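Side-chain contacts in uncharacterized protein DSY3957 (Desulfitobacterium hafniense, PDB 3HXL), which probably forms, as a subunit of a phage tail sheath, part of the contractile sleeve around the inner tail tube of a myovirus-like phage: residues F312-S317 with A321-D326; L79-T84 with E281-Q286; Q232-N237 with A268-A273; Q71-N76 with T259-A264. All coordinates share one frame; numbering follows the deposited sequence.

Contact 1: F312-S317 with A321-D326; sequences FLFTAS and ALVEQD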
loop_
_atom_site.group_PDB
_atom_site.type_symbol
_atom_site.label_atom_id
_atom_site.label_comp_id
_atom_site.label_asym_id
_atom_site.label_seq_id
_atom_site.Cartn_x
_atom_site.Cartn_y
_atom_site.Cartn_z
ATOM N N PHE A 312 5.430 -14.336 -10.667
ATOM C CA PHE A 312 4.426 -14.597 -9.639
ATOM C C PHE A 312 3.143 -14.826 -10.455
ATOM O O PHE A 312 2.685 -13.929 -11.163
ATOM C CB PHE A 312 4.305 -13.362 -8.727
ATOM C CG PHE A 312 3.411 -13.561 -7.524
ATOM C CD1 PHE A 312 2.028 -13.640 -7.672
ATOM C CD2 PHE A 312 3.957 -13.675 -6.245
ATOM C CE1 PHE A 312 1.198 -13.833 -6.562
ATOM C CE2 PHE A 312 3.139 -13.868 -5.130
ATOM C CZ PHE A 312 1.760 -13.946 -5.290
ATOM N N LEU A 313 2.579 -16.028 -10.369
ATOM C CA LEU A 313 1.386 -16.350 -11.137
ATOM C C LEU A 313 0.368 -17.193 -10.373
ATOM O O LEU A 313 0.711 -17.888 -9.415
ATOM C CB LEU A 313 1.790 -17.096 -12.410
ATOM C CG LEU A 313 2.466 -18.446 -12.149
ATOM C CD1 LEU A 313 1.457 -19.578 -12.354
ATOM C CD2 LEU A 313 3.636 -18.621 -13.098
ATOM N N PHE A 314 -0.881 -17.126 -10.825
ATOM C CA PHE A 314 -1.976 -17.873 -10.221
ATOM C C PHE A 314 -2.297 -19.097 -11.063
ATOM O O PHE A 314 -2.177 -19.069 -12.290
ATOM C CB PHE A 314 -3.224 -16.989 -10.134
ATOM C CG PHE A 314 -3.026 -15.749 -9.320
ATOM C CD1 PHE A 314 -3.073 -15.802 -7.928
ATOM C CD2 PHE A 314 -2.758 -14.533 -9.940
ATOM C CE1 PHE A 314 -2.843 -14.665 -7.170
ATOM C CE2 PHE A 314 -2.526 -13.387 -9.187
ATOM C CZ PHE A 314 -2.571 -13.451 -7.800
ATOM N N THR A 315 -2.703 -20.169 -10.393
ATOM C CA THR A 315 -3.070 -21.408 -11.061
ATOM C C THR A 315 -4.438 -21.822 -10.529
ATOM O O THR A 315 -4.684 -21.770 -9.318
ATOM C CB THR A 315 -2.035 -22.527 -10.771
ATOM O OG1 THR A 315 -0.750 -22.129 -11.267
ATOM C CG2 THR A 315 -2.451 -23.834 -11.439
ATOM N N ALA A 316 -5.330 -22.212 -11.432
ATOM C CA ALA A 316 -6.681 -22.616 -11.040
ATOM C C ALA A 316 -6.680 -24.020 -10.448
ATOM O O ALA A 316 -6.003 -24.911 -10.953
ATOM C CB ALA A 316 -7.615 -22.558 -12.244
ATOM N N SER A 317 -7.440 -24.209 -9.373
ATOM C CA SER A 317 -7.530 -25.506 -8.711
ATOM C C SER A 317 -8.729 -25.549 -7.769
ATOM O O SER A 317 -8.883 -24.674 -6.922
ATOM C CB SER A 317 -6.248 -25.777 -7.922
ATOM O OG SER A 317 -6.367 -26.950 -7.131
ATOM N N ALA A 321 -8.151 -19.658 -7.269
ATOM C CA ALA A 321 -6.975 -19.142 -7.960
ATOM C C ALA A 321 -5.855 -19.194 -6.926
ATOM O O ALA A 321 -5.773 -18.335 -6.054
ATOM C CB ALA A 321 -7.216 -17.702 -8.402
ATOM N N LEU A 322 -5.007 -20.210 -7.003
ATOM C CA LEU A 322 -3.925 -20.338 -6.042
ATOM C C LEU A 322 -2.615 -19.731 -6.513
ATOM O O LEU A 322 -2.301 -19.754 -7.702
ATOM C CB LEU A 322 -3.699 -21.809 -5.707
ATOM C CG LEU A 322 -4.613 -22.453 -4.655
ATOM C CD1 LEU A 322 -6.040 -21.986 -4.803
ATOM C CD2 LEU A 322 -4.507 -23.961 -4.776
ATOM N N VAL A 323 -1.867 -19.167 -5.573
ATOM C CA VAL A 323 -0.563 -18.606 -5.890
ATOM C C VAL A 323 0.293 -19.839 -6.145
ATOM O O VAL A 323 0.421 -20.701 -5.271
ATOM C CB VAL A 323 0.021 -17.811 -4.696
ATOM C CG1 VAL A 323 1.469 -17.427 -4.980
ATOM C CG2 VAL A 323 -0.812 -16.552 -4.461
ATOM N N GLU A 324 0.865 -19.935 -7.342
ATOM C CA GLU A 324 1.693 -21.090 -7.688
ATOM C C GLU A 324 2.886 -21.154 -6.749
ATOM O O GLU A 324 3.117 -22.166 -6.083
ATOM C CB GLU A 324 2.169 -20.982 -9.145
ATOM C CG GLU A 324 3.025 -22.155 -9.641
ATOM C CD GLU A 324 2.288 -23.494 -9.645
ATOM O OE1 GLU A 324 1.080 -23.521 -9.963
ATOM O OE2 GLU A 324 2.927 -24.525 -9.348
ATOM N N GLN A 325 3.644 -20.063 -6.716
ATOM C CA GLN A 325 4.810 -19.936 -5.846
ATOM C C GLN A 325 4.945 -18.474 -5.461
ATOM O O GLN A 325 4.846 -17.590 -6.310
ATOM C CB GLN A 325 6.086 -20.421 -6.544
ATOM C CG GLN A 325 6.212 -21.935 -6.579
ATOM C CD GLN A 325 7.606 -22.403 -6.940
ATOM O OE1 GLN A 325 8.592 -21.712 -6.689
ATOM N NE2 GLN A 325 7.700 -23.596 -7.510
ATOM N N ASP A 326 5.143 -18.233 -4.166
ATOM C CA ASP A 326 5.274 -16.887 -3.617
ATOM C C ASP A 326 6.723 -16.452 -3.827
ATOM O O ASP A 326 7.539 -16.502 -2.906
ATOM C CB ASP A 326 4.910 -16.927 -2.123
ATOM C CG ASP A 326 4.930 -15.558 -1.460
ATOM O OD1 ASP A 326 5.009 -14.533 -2.175
ATOM O OD2 ASP A 326 4.855 -15.518 -0.210
HETATM O O HOH W 1 4.490 -17.938 -9.030
#
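E324 reaches back across the hairpin to T315, and each carbon of its side chain has a neighbour on the way. CB lies 3.6 Å from L313 CD1, the two side chains running alongside each other. CG stays over the same methyl; it is anti to the backbone N (chi1 -179°), and the chain then bends at chi2 (63°), which turns the carboxylate toward T315. At the tip OE1 accepts a hydrogen bond of 2.6 Å from T315 OG1 through its anti lone pair. The backbones form an antiparallel beta hairpin of strands 314-317 and 320-323: T315 and L322 form a hydrogen-bonded pair, with T315 N to L322 O at 2.8 Å, flanked by the non-hydrogen-bonded pairs F314-V323 and A316-A321, and E324 N continues the ladder to L313 O. On the face carrying F314 and V323 the packing is apolar. V323 CG1 sits 3.5 Å from F312 CZ, while V323 CG2 touches both F312 CZ and F314 CE1. D326 OD1 meets the F312 ring at its edge, 3.6 Å from CE2, with carboxylate and ring planes 84° apart; N344, R348 and the backbone N of L283 hold that carboxylate. Water 1 joins L313 N to Q325 O.

Contact 2: L79-T84 with E281-Q286; sequences LKRAKT and ESLTYQ
R81 and Q286 bring the flat ends of their side chains together across two loops. The polar part comes first: the Q286 amide stands at the edge of the R81 guanidinium, the two planes only 22° apart, so the groups are nearly coplanar. As modelled, NE2 of Q286 is 2.8 Å from R81 NH1 and 3.0 Å from R81 NH2, but the amide is probably turned over, and its atoms cannot be assigned with confidence. The R81 chain is bent at chi2 (-73°), whereas the Q286 chain runs extended beyond CG to meet it. The firmer polar partner of R81 is D289, which forms a salt bridge with NE.

Beyond the polar groups, one leucine methyl, L283 CD2, lies 4.3 Å from R81 NH1. W269 and A273 of helix 263-276 also touch R81, and A273 touches L283, so the helix packs against both loops.

Local bonds shape each loop. K83 NZ donates to R81 O at 2.9 Å from above the carbonyl plane. S282 OG accepts from T284 N at 3.2 Å, and Q286 N donates to L283 O at 2.8 Å. The 281-286 loop thus combines an ST turn, headed by S282, with a type II beta turn from L283 to Q286, a compact pair of turns that presents Q286 to an arginine from the loop between helix 73-78 and strand 84-89.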
loop_
_atom_site.group_PDB
_atom_site.type_symbol
_atom_site.label_atom_id
_atom_site.label_comp_id
_atom_site.label_asym_id
_atom_site.label_seq_id
_atom_site.Cartn_x
_atom_site.Cartn_y
_atom_site.Cartn_z
ATOM N N LEU A 79 -7.000 -3.921 0.171
ATOM C CA LEU A 79 -7.352 -4.055 1.573
ATOM C C LEU A 79 -7.927 -5.414 1.960
ATOM O O LEU A 79 -8.404 -5.585 3.080
ATOM C CB LEU A 79 -8.291 -2.914 1.982
ATOM C CG LEU A 79 -7.511 -1.587 2.105
ATOM C CD1 LEU A 79 -8.460 -0.410 2.237
ATOM C CD2 LEU A 79 -6.571 -1.660 3.303
ATOM N N LYS A 80 -7.878 -6.381 1.046
ATOM C CA LYS A 80 -8.363 -7.718 1.376
ATOM C C LYS A 80 -7.375 -8.353 2.353
ATOM O O LYS A 80 -7.774 -9.071 3.270
ATOM C CB LYS A 80 -8.507 -8.588 0.114
ATOM C CG LYS A 80 -9.844 -8.402 -0.594
ATOM C CD LYS A 80 -9.960 -9.198 -1.885
ATOM C CE LYS A 80 -11.382 -9.101 -2.441
ATOM N NZ LYS A 80 -11.542 -9.811 -3.748
ATOM N N ARG A 81 -6.086 -8.065 2.182
ATOM C CA ARG A 81 -5.070 -8.632 3.067
ATOM C C ARG A 81 -4.261 -7.601 3.856
ATOM O O ARG A 81 -3.679 -7.929 4.886
ATOM C CB ARG A 81 -4.106 -9.515 2.267
ATOM C CG ARG A 81 -4.745 -10.719 1.570
ATOM C CD ARG A 81 -5.136 -11.805 2.569
ATOM N NE ARG A 81 -5.498 -13.072 1.924
ATOM C CZ ARG A 81 -4.721 -14.152 1.909
ATOM N NH1 ARG A 81 -3.535 -14.130 2.497
ATOM N NH2 ARG A 81 -5.138 -15.261 1.320
ATOM N N ALA A 82 -4.220 -6.361 3.375
ATOM C CA ALA A 82 -3.464 -5.311 4.059
ATOM C C ALA A 82 -4.310 -4.668 5.148
ATOM O O ALA A 82 -5.537 -4.672 5.076
ATOM C CB ALA A 82 -3.016 -4.257 3.055
ATOM N N LYS A 83 -3.653 -4.115 6.159
ATOM C CA LYS A 83 -4.368 -3.471 7.244
ATOM C C LYS A 83 -4.463 -1.971 7.001
ATOM O O LYS A 83 -5.399 -1.318 7.455
ATOM C CB LYS A 83 -3.660 -3.761 8.567
ATOM C CG LYS A 83 -3.487 -5.251 8.830
ATOM C CD LYS A 83 -4.832 -5.969 8.851
ATOM C CE LYS A 83 -4.669 -7.479 8.961
ATOM N NZ LYS A 83 -3.969 -8.052 7.783
ATOM N N THR A 84 -3.493 -1.426 6.275
ATOM C CA THR A 84 -3.492 -0.003 5.978
ATOM C C THR A 84 -3.054 0.266 4.542
ATOM O O THR A 84 -2.100 -0.336 4.043
ATOM C CB THR A 84 -2.549 0.767 6.928
ATOM O OG1 THR A 84 -2.923 0.509 8.286
ATOM C CG2 THR A 84 -2.636 2.259 6.666
ATOM N N GLU A 281 4.982 -16.428 7.325
ATOM C CA GLU A 281 3.972 -16.870 6.362
ATOM C C GLU A 281 4.379 -16.732 4.899
ATOM O O GLU A 281 5.027 -15.761 4.505
ATOM C CB GLU A 281 2.656 -16.105 6.565
ATOM C CG GLU A 281 2.055 -16.194 7.967
ATOM C CD GLU A 281 0.746 -15.423 8.089
ATOM O OE1 GLU A 281 0.570 -14.417 7.354
ATOM O OE2 GLU A 281 -0.104 -15.814 8.934
ATOM N N SER A 282 3.982 -17.716 4.099
ATOM C CA SER A 282 4.266 -17.725 2.666
ATOM C C SER A 282 2.934 -17.734 1.924
ATOM O O SER A 282 1.977 -18.374 2.366
ATOM C CB SER A 282 5.076 -18.971 2.292
ATOM O OG SER A 282 5.059 -19.178 0.891
ATOM N N LEU A 283 2.860 -17.025 0.804
ATOM C CA LEU A 283 1.619 -16.979 0.037
ATOM C C LEU A 283 1.425 -18.206 -0.855
ATOM O O LEU A 283 0.358 -18.394 -1.425
ATOM C CB LEU A 283 1.574 -15.716 -0.838
ATOM C CG LEU A 283 1.571 -14.364 -0.118
ATOM C CD1 LEU A 283 1.400 -13.241 -1.145
ATOM C CD2 LEU A 283 0.431 -14.321 0.895
ATOM N N THR A 284 2.459 -19.030 -0.968
ATOM C CA THR A 284 2.397 -20.222 -1.811
ATOM C C THR A 284 1.149 -21.059 -1.545
ATOM O O THR A 284 0.872 -21.462 -0.415
ATOM C CB THR A 284 3.658 -21.096 -1.641
ATOM O OG1 THR A 284 4.810 -20.340 -2.044
ATOM C CG2 THR A 284 3.567 -22.352 -2.516
ATOM N N TYR A 285 0.406 -21.298 -2.618
ATOM C CA TYR A 285 -0.822 -22.066 -2.591
ATOM C C TYR A 285 -1.943 -21.466 -1.756
ATOM O O TYR A 285 -2.875 -22.164 -1.365
ATOM C CB TYR A 285 -0.551 -23.513 -2.172
ATOM C CG TYR A 285 -0.600 -24.457 -3.353
ATOM C CD1 TYR A 285 0.116 -24.180 -4.523
ATOM C CD2 TYR A 285 -1.388 -25.609 -3.318
ATOM C CE1 TYR A 285 0.044 -25.025 -5.631
ATOM C CE2 TYR A 285 -1.466 -26.460 -4.417
ATOM C CZ TYR A 285 -0.748 -26.162 -5.570
ATOM O OH TYR A 285 -0.827 -27.004 -6.659
ATOM N N GLN A 286 -1.846 -20.174 -1.464
ATOM C CA GLN A 286 -2.929 -19.517 -0.757
ATOM C C GLN A 286 -3.796 -19.062 -1.923
ATOM O O GLN A 286 -3.288 -18.788 -3.015
ATOM C CB GLN A 286 -2.447 -18.298 0.037
ATOM C CG GLN A 286 -1.601 -18.624 1.261
ATOM C CD GLN A 286 -1.631 -17.512 2.293
ATOM O OE1 GLN A 286 -0.691 -17.341 3.073
ATOM N NE2 GLN A 286 -2.724 -16.759 2.315
#

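Contact 3: Q232-N237 with A268-A273; sequences QVVLEN and AWVAGA
V234, in the middle of strand 232-236, faces V270 and A271 of helix 263-276, and the backbones come close here, with V234 CA 5.8 Å from A271 CA. The strand belongs to the mixed sheet, with helix 263-276 on the V234 side and helix 210-227 touching V233 and L235 on the other, a helix-sheet-helix layering. Helix 263-276 is regular through this stretch, with G272 N bonded to A268 O and A273 N to W269 O, and no hydrogen bond passes between it and the strand.

The V234 side chain points at the helix and divides its two methyls between two helical neighbours. CG1, anti to the backbone N (chi1 -180°), goes to V270, where it lies 3.8 Å from V270 CG1 and almost as near V270 CB. CG2, beside the backbone N, settles on A271, 3.7 Å from its CA and 3.8 Å from its CB. The V234 and V270 side chains meet at a slant, branch against branch, while A271 offers only its methyl and its main chain. V249 of the adjacent strand 246-255 touches both valines, and T267, one turn before A271, also touches V234. F312 packs on V270 as well.

All three touching residues are buried and meet only through carbon atoms. The pairing therefore has no directional bond to fix it: it rests on van der Waals contact and the exclusion of water, and the short alanine side chain probably helps the helix backbone come so near the sheet.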
loop_
_atom_site.group_PDB
_atom_site.type_symbol
_atom_site.label_atom_id
_atom_site.label_comp_id
_atom_site.label_asym_id
_atom_site.label_seq_id
_atom_site.Cartn_x
_atom_site.Cartn_y
_atom_site.Cartn_z
ATOM N N GLN A 232 9.077 -3.592 -0.886
ATOM C CA GLN A 232 8.962 -4.270 -2.171
ATOM C C GLN A 232 7.931 -3.571 -3.040
ATOM O O GLN A 232 7.011 -2.918 -2.540
ATOM C CB GLN A 232 8.552 -5.743 -2.013
ATOM C CG GLN A 232 9.666 -6.699 -1.556
ATOM C CD GLN A 232 9.195 -8.156 -1.527
ATOM O OE1 GLN A 232 8.257 -8.501 -0.803
ATOM N NE2 GLN A 232 9.843 -9.011 -2.316
ATOM N N VAL A 233 8.110 -3.704 -4.349
ATOM C CA VAL A 233 7.190 -3.144 -5.321
ATOM C C VAL A 233 6.638 -4.328 -6.104
ATOM O O VAL A 233 7.373 -5.265 -6.428
ATOM C CB VAL A 233 7.899 -2.178 -6.314
ATOM C CG1 VAL A 233 8.488 -1.000 -5.562
ATOM C CG2 VAL A 233 8.970 -2.919 -7.084
ATOM N N VAL A 234 5.340 -4.282 -6.378
ATOM C CA VAL A 234 4.653 -5.334 -7.113
ATOM C C VAL A 234 4.206 -4.785 -8.463
ATOM O O VAL A 234 3.356 -3.893 -8.540
ATOM C CB VAL A 234 3.413 -5.836 -6.346
ATOM C CG1 VAL A 234 2.724 -6.943 -7.137
ATOM C CG2 VAL A 234 3.836 -6.344 -4.966
ATOM N N LEU A 235 4.793 -5.335 -9.518
ATOM C CA LEU A 235 4.508 -4.911 -10.879
ATOM C C LEU A 235 3.831 -6.003 -11.678
ATOM O O LEU A 235 3.712 -7.146 -11.225
ATOM C CB LEU A 235 5.809 -4.525 -11.589
ATOM C CG LEU A 235 6.779 -3.644 -10.811
ATOM C CD1 LEU A 235 8.042 -3.431 -11.642
ATOM C CD2 LEU A 235 6.123 -2.317 -10.487
ATOM N N GLU A 236 3.397 -5.622 -12.879
ATOM C CA GLU A 236 2.718 -6.510 -13.821
ATOM C C GLU A 236 3.657 -6.896 -14.952
ATOM O O GLU A 236 4.216 -6.026 -15.609
ATOM C CB GLU A 236 1.511 -5.789 -14.434
ATOM C CG GLU A 236 0.758 -6.601 -15.463
ATOM C CD GLU A 236 1.078 -6.236 -16.915
ATOM O OE1 GLU A 236 0.556 -6.940 -17.789
ATOM O OE2 GLU A 236 1.821 -5.266 -17.195
ATOM N N ASN A 237 3.821 -8.194 -15.178
ATOM C CA ASN A 237 4.665 -8.690 -16.258
ATOM C C ASN A 237 5.977 -7.927 -16.477
ATOM O O ASN A 237 6.173 -7.275 -17.506
ATOM C CB ASN A 237 3.851 -8.721 -17.560
ATOM C CG ASN A 237 2.848 -9.856 -17.586
ATOM O OD1 ASN A 237 3.209 -11.007 -17.823
ATOM N ND2 ASN A 237 1.587 -9.544 -17.315
ATOM N N ALA A 268 -2.663 -5.180 -7.019
ATOM C CA ALA A 268 -3.256 -4.599 -5.812
ATOM C C ALA A 268 -3.358 -5.643 -4.702
ATOM O O ALA A 268 -2.869 -5.429 -3.589
ATOM C CB ALA A 268 -4.646 -4.036 -6.129
ATOM N N TRP A 269 -4.004 -6.767 -5.001
ATOM C CA TRP A 269 -4.142 -7.835 -4.009
ATOM C C TRP A 269 -2.786 -8.424 -3.642
ATOM O O TRP A 269 -2.495 -8.656 -2.467
ATOM C CB TRP A 269 -5.038 -8.960 -4.534
ATOM C CG TRP A 269 -5.245 -10.065 -3.534
ATOM C CD1 TRP A 269 -6.219 -10.133 -2.578
ATOM C CD2 TRP A 269 -4.440 -11.237 -3.371
ATOM N NE1 TRP A 269 -6.076 -11.279 -1.832
ATOM C CE2 TRP A 269 -4.995 -11.980 -2.300
ATOM C CE3 TRP A 269 -3.312 -11.743 -4.033
ATOM C CZ2 TRP A 269 -4.449 -13.192 -1.862
ATOM C CZ3 TRP A 269 -2.768 -12.955 -3.596
ATOM C CH2 TRP A 269 -3.346 -13.668 -2.523
ATOM N N VAL A 270 -1.948 -8.676 -4.645
ATOM C CA VAL A 270 -0.637 -9.253 -4.367
ATOM C C VAL A 270 0.173 -8.378 -3.410
ATOM O O VAL A 270 0.823 -8.890 -2.492
ATOM C CB VAL A 270 0.171 -9.490 -5.664
ATOM C CG1 VAL A 270 1.552 -10.049 -5.331
ATOM C CG2 VAL A 270 -0.574 -10.464 -6.553
ATOM N N ALA A 271 0.121 -7.065 -3.618
ATOM C CA ALA A 271 0.845 -6.122 -2.770
ATOM C C ALA A 271 0.253 -6.124 -1.366
ATOM O O ALA A 271 0.982 -6.097 -0.375
ATOM C CB ALA A 271 0.765 -4.723 -3.368
ATOM N N GLY A 272 -1.073 -6.150 -1.293
ATOM C CA GLY A 272 -1.742 -6.160 0.003
ATOM C C GLY A 272 -1.454 -7.440 0.757
ATOM O O GLY A 272 -1.213 -7.424 1.967
ATOM N N ALA A 273 -1.475 -8.559 0.038
ATOM C CA ALA A 273 -1.212 -9.871 0.636
ATOM C C ALA A 273 0.225 -10.005 1.118
ATOM O O ALA A 273 0.500 -10.617 2.152
ATOM C CB ALA A 273 -1.529 -10.977 -0.378
#

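Contact 4: Q71-N76 with T259-A264; sequences QLRLIN and TILTAA
R73 and T259 extend toward each other from opposite directions, while L261 lies across the arginine at about a right angle. The R73 chain leaves the helix with CG anti to the backbone N (chi1 167°) and then bends twice, at chi2 (63°) and chi3 (72°), which brings NH2 beside T259. This nitrogen comes within 3.5 Å of T259 OG1; T259 CB follows at 4.1 Å from the same R73 NH2. Lower on the chain, the aliphatic part of the arginine is met by leucine: R73 CG lies 4.1 Å from L261 CD2. The contact links the first turn of helix 73-78 to the lead-in of helix 263-276, where the short, weakly bonded strand 260-261 pairs with strand 246-255 at the margin of the mixed sheet. L72 and T262 occupy the N-cap positions of the two helices, and the T262 side chain caps a backbone N of its own helix. The stronger polar partners of the touching residues lie nearby: R73 NH1 forms a salt bridge with E77, one turn along the helix, and T259 OG1 is hydrogen-bonded to D257, whose carboxylate makes a long, weak ion pair with R73 NH2. L261 also touches Y288.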
loop_
_atom_site.group_PDB
_atom_site.type_symbol
_atom_site.label_atom_id
_atom_site.label_comp_id
_atom_site.label_asym_id
_atom_site.label_seq_id
_atom_site.Cartn_x
_atom_site.Cartn_y
_atom_site.Cartn_z
ATOM N N GLN A 71 -15.503 1.688 -9.405
ATOM C CA GLN A 71 -14.432 2.674 -9.444
ATOM C C GLN A 71 -13.378 2.481 -8.358
ATOM O O GLN A 71 -12.238 2.901 -8.530
ATOM C CB GLN A 71 -15.002 4.096 -9.346
ATOM C CG GLN A 71 -15.753 4.552 -10.587
ATOM C CD GLN A 71 -17.241 4.278 -10.507
ATOM O OE1 GLN A 71 -17.676 3.329 -9.855
ATOM N NE2 GLN A 71 -18.030 5.105 -11.184
ATOM N N LEU A 72 -13.738 1.853 -7.244
ATOM C CA LEU A 72 -12.758 1.668 -6.177
ATOM C C LEU A 72 -12.266 0.236 -6.045
ATOM O O LEU A 72 -11.678 -0.138 -5.032
ATOM C CB LEU A 72 -13.329 2.150 -4.840
ATOM C CG LEU A 72 -13.728 3.632 -4.759
ATOM C CD1 LEU A 72 -14.235 3.931 -3.356
ATOM C CD2 LEU A 72 -12.533 4.527 -5.092
ATOM N N ARG A 73 -12.497 -0.558 -7.080
ATOM C CA ARG A 73 -12.078 -1.952 -7.089
ATOM C C ARG A 73 -10.660 -2.218 -6.556
ATOM O O ARG A 73 -10.475 -3.086 -5.701
ATOM C CB ARG A 73 -12.208 -2.519 -8.509
ATOM C CG ARG A 73 -11.511 -3.857 -8.696
ATOM C CD ARG A 73 -12.132 -4.928 -7.808
ATOM N NE ARG A 73 -13.449 -5.325 -8.294
ATOM C CZ ARG A 73 -14.262 -6.161 -7.657
ATOM N NH1 ARG A 73 -13.899 -6.693 -6.495
ATOM N NH2 ARG A 73 -15.436 -6.464 -8.185
ATOM N N LEU A 74 -9.659 -1.483 -7.045
ATOM C CA LEU A 74 -8.282 -1.712 -6.600
ATOM C C LEU A 74 -8.066 -1.446 -5.117
ATOM O O LEU A 74 -7.257 -2.115 -4.465
ATOM C CB LEU A 74 -7.302 -0.865 -7.421
ATOM C CG LEU A 74 -7.365 -1.085 -8.938
ATOM C CD1 LEU A 74 -6.284 -0.250 -9.632
ATOM C CD2 LEU A 74 -7.177 -2.554 -9.245
ATOM N N ILE A 75 -8.783 -0.464 -4.581
ATOM C CA ILE A 75 -8.666 -0.140 -3.171
ATOM C C ILE A 75 -9.247 -1.315 -2.377
ATOM O O ILE A 75 -8.682 -1.747 -1.375
ATOM C CB ILE A 75 -9.422 1.171 -2.861
ATOM C CG1 ILE A 75 -8.696 2.337 -3.546
ATOM C CG2 ILE A 75 -9.500 1.406 -1.353
ATOM C CD1 ILE A 75 -9.411 3.660 -3.455
ATOM N N ASN A 76 -10.369 -1.835 -2.858
ATOM C CA ASN A 76 -11.031 -2.966 -2.222
ATOM C C ASN A 76 -10.081 -4.171 -2.210
ATOM O O ASN A 76 -9.881 -4.799 -1.172
ATOM C CB ASN A 76 -12.331 -3.289 -2.978
ATOM C CG ASN A 76 -13.083 -4.476 -2.387
ATOM O OD1 ASN A 76 -13.016 -5.597 -2.906
ATOM N ND2 ASN A 76 -13.791 -4.237 -1.298
ATOM N N THR A 259 -16.276 -10.905 -12.305
ATOM C CA THR A 259 -15.256 -9.911 -12.636
ATOM C C THR A 259 -13.926 -10.534 -13.063
ATOM O O THR A 259 -13.406 -11.425 -12.395
ATOM C CB THR A 259 -14.955 -8.985 -11.432
ATOM O OG1 THR A 259 -16.163 -8.357 -10.989
ATOM C CG2 THR A 259 -13.938 -7.910 -11.819
ATOM N N ILE A 260 -13.380 -10.062 -14.177
ATOM C CA ILE A 260 -12.094 -10.554 -14.647
ATOM C C ILE A 260 -11.064 -9.470 -14.360
ATOM O O ILE A 260 -11.170 -8.356 -14.868
ATOM C CB ILE A 260 -12.094 -10.836 -16.171
ATOM C CG1 ILE A 260 -13.013 -12.018 -16.500
ATOM C CG2 ILE A 260 -10.679 -11.136 -16.647
ATOM C CD1 ILE A 260 -14.468 -11.644 -16.651
ATOM N N LEU A 261 -10.075 -9.779 -13.530
ATOM C CA LEU A 261 -9.041 -8.801 -13.220
ATOM C C LEU A 261 -7.778 -9.125 -14.001
ATOM O O LEU A 261 -7.358 -10.277 -14.064
ATOM C CB LEU A 261 -8.731 -8.810 -11.723
ATOM C CG LEU A 261 -9.872 -8.455 -10.765
ATOM C CD1 LEU A 261 -9.364 -8.587 -9.324
ATOM C CD2 LEU A 261 -10.370 -7.032 -11.023
ATOM N N THR A 262 -7.179 -8.101 -14.598
ATOM C CA THR A 262 -5.950 -8.272 -15.361
ATOM C C THR A 262 -4.783 -8.440 -14.399
ATOM O O THR A 262 -4.938 -8.287 -13.187
ATOM C CB THR A 262 -5.630 -7.035 -16.204
ATOM O OG1 THR A 262 -5.498 -5.906 -15.333
ATOM C CG2 THR A 262 -6.717 -6.772 -17.216
ATOM N N ALA A 263 -3.608 -8.741 -14.943
ATOM C CA ALA A 263 -2.422 -8.896 -14.106
ATOM C C ALA A 263 -2.126 -7.558 -13.443
ATOM O O ALA A 263 -1.753 -7.497 -12.266
ATOM C CB ALA A 263 -1.235 -9.345 -14.947
ATOM N N ALA A 264 -2.287 -6.478 -14.203
ATOM C CA ALA A 264 -2.041 -5.141 -13.669
ATOM C C ALA A 264 -2.946 -4.873 -12.461
ATOM O O ALA A 264 -2.504 -4.331 -11.450
ATOM C CB ALA A 264 -2.290 -4.086 -14.745
#

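Contacts 1, 2 and 3 touch one another, their centres 11 to 14 Å apart; contact 4 joins the cluster through contact 3, about 12 Å away between centres, and does not touch contact 1, 17 Å away. Helix 263-276 is the common element: it supplies one side of contact 3, begins within contact 4, and touches contact 1 through W269 and V270 and contact 2 through A273. Contacts 3 and 4 also reach the same mixed sheet. Along the chain contact 3 is nested inside the loop closed by contact 2, contact 4 crosses both, and contact 1 follows all of them. Contacts 2 and 4 thus join sequence-distant parts, residues 71-84 and 259-286, around helix 263-276.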